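Local structure of acyl-homoserine-lactone synthase (Mesorhizobium sp. ORS 3359, 6WNS) at residues R96-V108 against G137-W149. The protein catalyses the synthesis of acyl-homoserine lactone quorum-sensing signals, probably from S-adenosylmethionine, with acyl-coenzyme A as the acyl donor. Residues are numbered along the deposited sequence; the frame is centred on the assembly and turned at random.
Sequences RAAEIFEWTRFFV and GIRQISVVCETFW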
ATOM      1  N   ARG A  96      -6.560  14.913   4.895  1.00 70.43           N
ATOM      2  CA  ARG A  96      -5.849  15.514   3.743  1.00 72.69           C
ATOM      3  C   ARG A  96      -4.790  16.503   4.260  1.00 76.53           C
ATOM      4  O   ARG A  96      -5.139  17.525   4.861  1.00 77.75           O
ATOM      5  CB  ARG A  96      -6.878  16.139   2.790  1.00 75.06           C
ATOM      6  CG  ARG A  96      -8.003  15.187   2.397  1.00 75.67           C
ATOM      7  CD  ARG A  96      -8.853  15.666   1.241  1.00 72.43           C
ATOM      8  NE  ARG A  96      -8.199  15.427  -0.031  1.00 68.36           N
ATOM      9  CZ  ARG A  96      -8.791  15.482  -1.225  1.00 67.67           C
ATOM     10  NH1 ARG A  96     -10.075  15.764  -1.322  1.00 64.32           N
ATOM     11  NH2 ARG A  96      -8.098  15.236  -2.327  1.00 65.04           N
ATOM     12  N   ALA A  97      -3.511  16.214   4.068  1.00 75.48           N
ATOM     13  CA  ALA A  97      -2.414  17.056   4.598  1.00 75.08           C
ATOM     14  C   ALA A  97      -1.227  16.736   3.728  1.00 73.16           C
ATOM     15  O   ALA A  97      -1.263  15.672   3.143  1.00 67.49           O
ATOM     16  CB  ALA A  97      -2.132  16.697   6.037  1.00 78.41           C
ATOM     17  N   ALA A  98      -0.245  17.609   3.647  1.00 71.55           N
ATOM     18  CA  ALA A  98       1.020  17.332   2.935  1.00 73.09           C
ATOM     19  C   ALA A  98       1.706  16.088   3.564  1.00 71.07           C
ATOM     20  O   ALA A  98       2.405  15.364   2.801  1.00 71.92           O
ATOM     21  CB  ALA A  98       1.923  18.558   2.988  1.00 75.70           C
ATOM     22  N   GLU A  99       1.456  15.890   4.892  1.00 71.80           N
ATOM     23  CA  GLU A  99       2.227  14.992   5.812  1.00 76.39           C
ATOM     24  C   GLU A  99       1.640  13.568   5.703  1.00 72.31           C
ATOM     25  O   GLU A  99       2.192  12.614   6.322  1.00 73.06           O
ATOM     26  CB  GLU A  99       2.188  15.472   7.282  1.00 82.88           C
ATOM     27  CG  GLU A  99       1.729  16.922   7.487  1.00 87.42           C
ATOM     28  CD  GLU A  99       2.762  17.893   8.046  1.00104.03           C
ATOM     29  OE1 GLU A  99       2.983  17.931   9.302  1.00114.65           O
ATOM     30  OE2 GLU A  99       3.314  18.682   7.243  1.00113.86           O
ATOM     31  N   ILE A 100       0.537  13.449   4.945  1.00 70.61           N
ATOM     32  CA  ILE A 100      -0.380  12.267   4.984  1.00 66.35           C
ATOM     33  C   ILE A 100      -0.524  11.703   3.574  1.00 62.10           C
ATOM     34  O   ILE A 100      -0.999  12.460   2.724  1.00 60.40           O
ATOM     35  CB  ILE A 100      -1.744  12.675   5.574  1.00 66.75           C
ATOM     36  CG1 ILE A 100      -1.600  13.231   7.001  1.00 73.92           C
ATOM     37  CG2 ILE A 100      -2.729  11.523   5.532  1.00 64.78           C
ATOM     38  CD1 ILE A 100      -2.918  13.424   7.736  1.00 74.93           C
ATOM     39  N   PHE A 101      -0.290  10.381   3.387  1.00 59.67           N
ATOM     40  CA  PHE A 101      -0.416   9.726   2.056  1.00 55.34           C
ATOM     41  C   PHE A 101      -1.397   8.583   2.212  1.00 57.96           C
ATOM     42  O   PHE A 101      -1.555   8.059   3.327  1.00 60.75           O
ATOM     43  CB  PHE A 101       0.925   9.236   1.504  1.00 56.65           C
ATOM     44  CG  PHE A 101       1.743  10.297   0.788  1.00 59.51           C
ATOM     45  CD1 PHE A 101       2.204  10.098  -0.513  1.00 61.60           C
ATOM     46  CD2 PHE A 101       1.971  11.530   1.381  1.00 61.35           C
ATOM     47  CE1 PHE A 101       2.968  11.069  -1.144  1.00 57.29           C
ATOM     48  CE2 PHE A 101       2.752  12.495   0.760  1.00 61.31           C
ATOM     49  CZ  PHE A 101       3.247  12.256  -0.497  1.00 61.37           C
ATOM     50  N   GLU A 102      -2.097   8.259   1.144  1.00 54.52           N
ATOM     51  CA  GLU A 102      -3.074   7.143   1.195  1.00 52.73           C
ATOM     52  C   GLU A 102      -2.354   5.911   0.668  1.00 50.54           C
ATOM     53  O   GLU A 102      -1.771   6.010  -0.407  1.00 48.57           O
ATOM     54  CB  GLU A 102      -4.336   7.466   0.419  1.00 51.53           C
ATOM     55  CG  GLU A 102      -5.244   6.260   0.396  1.00 49.96           C
ATOM     56  CD  GLU A 102      -6.346   6.273  -0.622  1.00 46.09           C
ATOM     57  OE1 GLU A 102      -6.027   6.451  -1.808  1.00 44.77           O
ATOM     58  OE2 GLU A 102      -7.556   6.104  -0.196  1.00 50.42           O
ATOM     59  N   TRP A 103      -2.477   4.810   1.409  1.00 51.03           N
ATOM     60  CA  TRP A 103      -2.072   3.425   1.065  1.00 51.58           C
ATOM     61  C   TRP A 103      -3.178   2.737   0.264  1.00 49.31           C
ATOM     62  O   TRP A 103      -4.338   2.674   0.767  1.00 50.86           O
ATOM     63  CB  TRP A 103      -1.789   2.674   2.355  1.00 52.45           C
ATOM     64  CG  TRP A 103      -1.263   1.282   2.249  1.00 52.89           C
ATOM     65  CD1 TRP A 103      -0.640   0.671   1.202  1.00 51.88           C
ATOM     66  CD2 TRP A 103      -1.226   0.346   3.340  1.00 54.71           C
ATOM     67  NE1 TRP A 103      -0.234  -0.592   1.576  1.00 51.43           N
ATOM     68  CE2 TRP A 103      -0.554  -0.803   2.881  1.00 51.81           C
ATOM     69  CE3 TRP A 103      -1.616   0.407   4.692  1.00 57.53           C
ATOM     70  CZ2 TRP A 103      -0.361  -1.915   3.687  1.00 56.20           C
ATOM     71  CZ3 TRP A 103      -1.437  -0.691   5.491  1.00 58.37           C
ATOM     72  CH2 TRP A 103      -0.806  -1.839   4.998  1.00 59.61           C
ATOM     73  N   THR A 104      -2.821   2.236  -0.929  1.00 47.99           N
ATOM     74  CA  THR A 104      -3.702   1.350  -1.714  1.00 48.47           C
ATOM     75  C   THR A 104      -2.846   0.183  -2.230  1.00 48.23           C
ATOM     76  O   THR A 104      -1.593   0.280  -2.243  1.00 43.28           O
ATOM     77  CB  THR A 104      -4.402   2.163  -2.817  1.00 44.71           C
ATOM     78  OG1 THR A 104      -3.430   2.940  -3.530  1.00 41.54           O
ATOM     79  CG2 THR A 104      -5.467   3.101  -2.284  1.00 45.56           C
ATOM     80  N   ARG A 105      -3.507  -0.832  -2.766  1.00 47.19           N
ATOM     81  CA  ARG A 105      -2.849  -1.874  -3.593  1.00 44.26           C
ATOM     82  C   ARG A 105      -1.742  -2.580  -2.810  1.00 47.12           C
ATOM     83  O   ARG A 105      -0.664  -2.726  -3.328  1.00 46.95           O
ATOM     84  CB  ARG A 105      -2.440  -1.223  -4.905  1.00 39.79           C
ATOM     85  CG  ARG A 105      -3.638  -0.596  -5.603  1.00 41.14           C
ATOM     86  CD  ARG A 105      -4.963  -1.364  -5.679  1.00 43.14           C
ATOM     87  NE  ARG A 105      -5.849  -0.727  -6.665  1.00 41.32           N
ATOM     88  CZ  ARG A 105      -5.866  -1.071  -7.948  1.00 42.29           C
ATOM     89  NH1 ARG A 105      -5.348  -2.231  -8.317  1.00 43.81           N
ATOM     90  NH2 ARG A 105      -6.635  -0.419  -8.795  1.00 38.77           N
ATOM     91  N   PHE A 106      -2.030  -3.009  -1.585  1.00 45.09           N
ATOM     92  CA  PHE A 106      -1.122  -3.903  -0.852  1.00 47.98           C
ATOM     93  C   PHE A 106      -1.265  -5.291  -1.444  1.00 49.19           C
ATOM     94  O   PHE A 106      -2.406  -5.747  -1.580  1.00 51.19           O
ATOM     95  CB  PHE A 106      -1.467  -3.969   0.626  1.00 51.77           C
ATOM     96  CG  PHE A 106      -0.710  -5.035   1.364  1.00 55.14           C
ATOM     97  CD1 PHE A 106       0.602  -4.822   1.766  1.00 60.25           C
ATOM     98  CD2 PHE A 106      -1.313  -6.253   1.641  1.00 60.59           C
ATOM     99  CE1 PHE A 106       1.268  -5.797   2.506  1.00 61.55           C
ATOM    100  CE2 PHE A 106      -0.635  -7.234   2.348  1.00 64.53           C
ATOM    101  CZ  PHE A 106       0.648  -6.991   2.792  1.00 68.05           C
ATOM    102  N   PHE A 107      -0.189  -5.887  -1.897  1.00 49.95           N
ATOM    103  CA  PHE A 107      -0.248  -7.309  -2.305  1.00 51.44           C
ATOM    104  C   PHE A 107       1.066  -8.007  -1.968  1.00 53.34           C
ATOM    105  O   PHE A 107       2.159  -7.388  -1.972  1.00 51.26           O
ATOM    106  CB  PHE A 107      -0.523  -7.408  -3.806  1.00 50.93           C
ATOM    107  CG  PHE A 107       0.614  -6.871  -4.622  1.00 50.85           C
ATOM    108  CD1 PHE A 107       0.823  -5.508  -4.750  1.00 54.48           C
ATOM    109  CD2 PHE A 107       1.533  -7.733  -5.190  1.00 54.42           C
ATOM    110  CE1 PHE A 107       1.897  -5.023  -5.475  1.00 53.12           C
ATOM    111  CE2 PHE A 107       2.571  -7.244  -5.966  1.00 52.76           C
ATOM    112  CZ  PHE A 107       2.748  -5.898  -6.114  1.00 51.97           C
ATOM    113  N   VAL A 108       0.923  -9.303  -1.792  1.00 54.39           N
ATOM    114  CA  VAL A 108       2.017 -10.274  -1.696  1.00 58.00           C
ATOM    115  C   VAL A 108       1.736 -11.379  -2.706  1.00 62.65           C
ATOM    116  O   VAL A 108       0.584 -12.002  -2.736  1.00 60.57           O
ATOM    117  CB  VAL A 108       2.095 -10.834  -0.259  1.00 61.76           C
ATOM    118  CG1 VAL A 108       3.281 -11.758  -0.086  1.00 66.81           C
ATOM    119  CG2 VAL A 108       2.106  -9.708   0.769  1.00 60.75           C
ATOM    120  N   GLY A 137       9.225  11.904   5.135  1.00 83.18           N
ATOM    121  CA  GLY A 137       8.531  12.789   6.100  1.00 85.64           C
ATOM    122  C   GLY A 137       7.012  12.688   6.027  1.00 83.86           C
ATOM    123  O   GLY A 137       6.248  13.643   6.469  1.00 81.07           O
ATOM    124  N   ILE A 138       6.549  11.554   5.464  1.00 78.40           N
ATOM    125  CA  ILE A 138       5.123  11.160   5.597  1.00 78.72           C
ATOM    126  C   ILE A 138       5.006  10.683   7.047  1.00 79.67           C
ATOM    127  O   ILE A 138       5.916   9.909   7.453  1.00 85.65           O
ATOM    128  CB  ILE A 138       4.811  10.018   4.620  1.00 69.83           C
ATOM    129  CG1 ILE A 138       5.308  10.452   3.238  1.00 66.34           C
ATOM    130  CG2 ILE A 138       3.340   9.606   4.726  1.00 69.05           C
ATOM    131  CD1 ILE A 138       4.830   9.717   2.074  1.00 63.83           C
ATOM    132  N   ARG A 139       4.106  11.335   7.795  1.00 79.53           N
ATOM    133  CA  ARG A 139       3.995  11.149   9.279  1.00 85.22           C
ATOM    134  C   ARG A 139       2.823  10.197   9.554  1.00 82.27           C
ATOM    135  O   ARG A 139       2.868   9.369  10.576  1.00 85.79           O
ATOM    136  CB  ARG A 139       3.801  12.503   9.949  1.00 89.78           C
ATOM    137  CG  ARG A 139       4.832  13.523   9.511  1.00 94.36           C
ATOM    138  CD  ARG A 139       6.018  13.561  10.449  1.00103.44           C
ATOM    139  NE  ARG A 139       5.683  14.007  11.798  1.00112.01           N
ATOM    140  CZ  ARG A 139       5.552  15.280  12.175  1.00117.13           C
ATOM    141  NH1 ARG A 139       5.676  16.257  11.293  1.00120.52           N
ATOM    142  NH2 ARG A 139       5.244  15.569  13.424  1.00117.50           N
ATOM    143  N   GLN A 140       1.813  10.233   8.673  1.00 80.42           N
ATOM    144  CA  GLN A 140       0.700   9.270   8.778  1.00 76.13           C
ATOM    145  C   GLN A 140       0.321   8.714   7.393  1.00 69.69           C
ATOM    146  O   GLN A 140       0.577   9.407   6.325  1.00 69.32           O
ATOM    147  CB  GLN A 140      -0.507   9.922   9.442  1.00 79.26           C
ATOM    148  CG  GLN A 140      -0.193  10.444  10.859  1.00 89.26           C
ATOM    149  CD  GLN A 140      -1.463  11.282  11.320  1.00 93.69           C
ATOM    150  OE1 GLN A 140      -1.938  12.128  10.672  1.00 94.28           O
ATOM    151  NE2 GLN A 140      -2.104  10.892  12.422  1.00 94.86           N
ATOM    152  N   ILE A 141      -0.396   7.576   7.424  1.00 69.95           N
ATOM    153  CA  ILE A 141      -0.903   6.883   6.190  1.00 66.43           C
ATOM    154  C   ILE A 141      -2.382   6.554   6.402  1.00 66.01           C
ATOM    155  O   ILE A 141      -2.696   5.902   7.546  1.00 72.81           O
ATOM    156  CB  ILE A 141      -0.123   5.589   5.912  1.00 67.77           C
ATOM    157  CG1 ILE A 141       1.332   5.875   5.546  1.00 67.97           C
ATOM    158  CG2 ILE A 141      -0.822   4.782   4.805  1.00 64.59           C
ATOM    159  CD1 ILE A 141       2.266   4.768   6.003  1.00 72.35           C
ATOM    160  N   SER A 142      -3.253   7.079   5.409  1.00 62.01           N
ATOM    161  CA  SER A 142      -4.702   6.766   5.412  1.00 62.71           C
ATOM    162  C   SER A 142      -4.926   5.532   4.541  1.00 59.62           C
ATOM    163  O   SER A 142      -4.096   5.306   3.626  1.00 58.07           O
ATOM    164  CB  SER A 142      -5.561   7.918   4.999  1.00 62.88           C
ATOM    165  OG  SER A 142      -5.301   8.313   3.676  1.00 60.10           O
ATOM    166  N   VAL A 143      -5.949   4.725   4.849  1.00 61.82           N
ATOM    167  CA  VAL A 143      -6.200   3.467   4.077  1.00 58.92           C
ATOM    168  C   VAL A 143      -7.647   3.034   4.265  1.00 60.56           C
ATOM    169  O   VAL A 143      -8.254   3.199   5.357  1.00 56.92           O
ATOM    170  CB  VAL A 143      -5.200   2.379   4.499  1.00 61.25           C
ATOM    171  CG1 VAL A 143      -5.410   1.980   5.972  1.00 69.58           C
ATOM    172  CG2 VAL A 143      -5.207   1.146   3.616  1.00 58.69           C
ATOM    173  N   VAL A 144      -8.163   2.428   3.226  1.00 52.52           N
ATOM    174  CA  VAL A 144      -9.458   1.711   3.192  1.00 53.25           C
ATOM    175  C   VAL A 144      -9.075   0.231   3.095  1.00 57.68           C
ATOM    176  O   VAL A 144      -8.296  -0.129   2.150  1.00 50.19           O
ATOM    177  CB  VAL A 144     -10.287   2.155   1.962  1.00 53.50           C
ATOM    178  CG1 VAL A 144     -11.614   1.377   1.916  1.00 53.86           C
ATOM    179  CG2 VAL A 144     -10.524   3.668   1.903  1.00 54.52           C
ATOM    180  N   CYS A 145      -9.434  -0.556   4.080  1.00 55.55           N
ATOM    181  CA  CYS A 145      -9.014  -1.963   4.164  1.00 55.60           C
ATOM    182  C   CYS A 145     -10.167  -2.782   4.755  1.00 58.11           C
ATOM    183  O   CYS A 145     -11.208  -2.198   5.262  1.00 57.77           O
ATOM    184  CB  CYS A 145      -7.731  -2.104   4.964  1.00 59.84           C
ATOM    185  SG  CYS A 145      -7.991  -1.457   6.626  1.00 67.76           S
ATOM    186  N   GLU A 146     -10.047  -4.097   4.580  1.00 56.59           N
ATOM    187  CA  GLU A 146     -10.985  -5.056   5.180  1.00 58.15           C
ATOM    188  C   GLU A 146     -10.957  -4.867   6.707  1.00 60.62           C
ATOM    189  O   GLU A 146      -9.893  -4.567   7.242  1.00 60.33           O
ATOM    190  CB  GLU A 146     -10.617  -6.462   4.745  1.00 59.09           C
ATOM    191  CG  GLU A 146     -11.106  -6.659   3.330  1.00 61.76           C
ATOM    192  CD  GLU A 146     -11.335  -8.088   2.853  1.00 65.79           C
ATOM    193  OE1 GLU A 146     -12.409  -8.671   3.136  1.00 73.29           O
ATOM    194  OE2 GLU A 146     -10.474  -8.534   2.091  1.00 70.36           O
ATOM    195  N   THR A 147     -12.097  -5.095   7.342  1.00 62.07           N
ATOM    196  CA  THR A 147     -12.282  -4.847   8.791  1.00 68.06           C
ATOM    197  C   THR A 147     -11.426  -5.794   9.628  1.00 70.12           C
ATOM    198  O   THR A 147     -11.339  -5.507  10.790  1.00 70.40           O
ATOM    199  CB  THR A 147     -13.748  -4.918   9.210  1.00 71.04           C
ATOM    200  OG1 THR A 147     -14.222  -6.157   8.665  1.00 70.82           O
ATOM    201  CG2 THR A 147     -14.595  -3.785   8.677  1.00 72.22           C
ATOM    202  N   PHE A 148     -10.741  -6.812   9.096  1.00 68.69           N
ATOM    203  CA  PHE A 148      -9.865  -7.671   9.955  1.00 71.50           C
ATOM    204  C   PHE A 148      -8.472  -7.039  10.130  1.00 72.97           C
ATOM    205  O   PHE A 148      -7.692  -7.541  10.947  1.00 72.64           O
ATOM    206  CB  PHE A 148      -9.744  -9.110   9.432  1.00 70.68           C
ATOM    207  CG  PHE A 148      -9.114  -9.267   8.064  1.00 70.82           C
ATOM    208  CD1 PHE A 148      -7.737  -9.238   7.900  1.00 72.68           C
ATOM    209  CD2 PHE A 148      -9.896  -9.452   6.937  1.00 69.29           C
ATOM    210  CE1 PHE A 148      -7.156  -9.371   6.652  1.00 71.54           C
ATOM    211  CE2 PHE A 148      -9.311  -9.617   5.698  1.00 67.19           C
ATOM    212  CZ  PHE A 148      -7.938  -9.549   5.554  1.00 66.79           C
ATOM    213  N   TRP A 149      -8.113  -6.008   9.366  1.00 70.14           N
ATOM    214  CA  TRP A 149      -6.708  -5.489   9.312  1.00 68.75           C
ATOM    215  C   TRP A 149      -6.290  -4.831  10.616  1.00 74.98           C
ATOM    216  O   TRP A 149      -5.128  -4.979  11.005  1.00 73.55           O
ATOM    217  CB  TRP A 149      -6.476  -4.521   8.144  1.00 69.13           C
ATOM    218  CG  TRP A 149      -6.064  -5.277   6.926  1.00 73.31           C
ATOM    219  CD1 TRP A 149      -6.840  -5.588   5.846  1.00 72.61           C
ATOM    220  CD2 TRP A 149      -4.809  -5.956   6.737  1.00 79.44           C
ATOM    221  NE1 TRP A 149      -6.152  -6.410   5.000  1.00 69.06           N
ATOM    222  CE2 TRP A 149      -4.891  -6.621   5.487  1.00 77.21           C
ATOM    223  CE3 TRP A 149      -3.638  -6.083   7.505  1.00 84.54           C
ATOM    224  CZ2 TRP A 149      -3.840  -7.399   4.987  1.00 76.94           C
ATOM    225  CZ3 TRP A 149      -2.595  -6.835   7.007  1.00 84.86           C
ATOM    226  CH2 TRP A 149      -2.696  -7.475   5.756  1.00 85.92           C
TER
HETATM  227  O   HOH W   1      -7.064   3.278   0.671  1.00 46.00           O
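Ile138 sets its CD1 methyl over the centre of one face of the Phe101 ring, a CH-pi contact with the methyl carbon 3.4 Å from the ring centroid and 14° off the normal; the two side chains cross at about a right angle. On the same side of the sheet, Ile141 CG2 packs against Trp103 CB at 3.4 Å. Trp103 has CG anti to its backbone N (chi1 -176°), which lays the indole alongside Val143, CE3 3.8 Å from Val143 CG2. A leucine in place of Phe101 has no flat ring to offer, which is likely to cost Ile138 CD1 its CH-pi contact and leave that methyl less closely packed. Beneath these side chains the backbones pair as parallel strands: Phe101 N donates to Gln140 O, Phe101 O accepts from Ser142 N (2.9 Å), and Trp103 N donates to Ser142 O (2.8 Å). Where the pairing begins, Arg139 N donates to Glu99 O at 2.7 Å, while Glu99 OE1 and Arg139 NH1 form a long salt bridge of 3.7 Å, the oxygen lying well out of the guanidinium plane so that no N-H points at it. This is the central parallel pair of a GNAT-like sheet, joined by a beta-alpha-beta crossover through helix 121-135. Beyond Trp103 the strands splay, and a water bridges the opening, donating to Trp103 O and accepting from Val144 N; in acetyltransferase relatives such a V-shaped gap receives the pantetheine arm of coenzyme A, so a similar role is likely here. Further along, Phe106 CE2 meets Trp149 CH2 at 4.0 Å, the planes 78° apart. On the other face Glu102 CB lies against Ser142 OG, a buried hydroxyl without a hydrogen-bond partner, and the Glu102 carboxylate accepts from the backbone N atoms of Leu81 and Met82. Gln140 NE2 is hydrogen-bonded to Asp180 OD1, while Leu126 and Leu129 of helix 121-135 pack on Trp103.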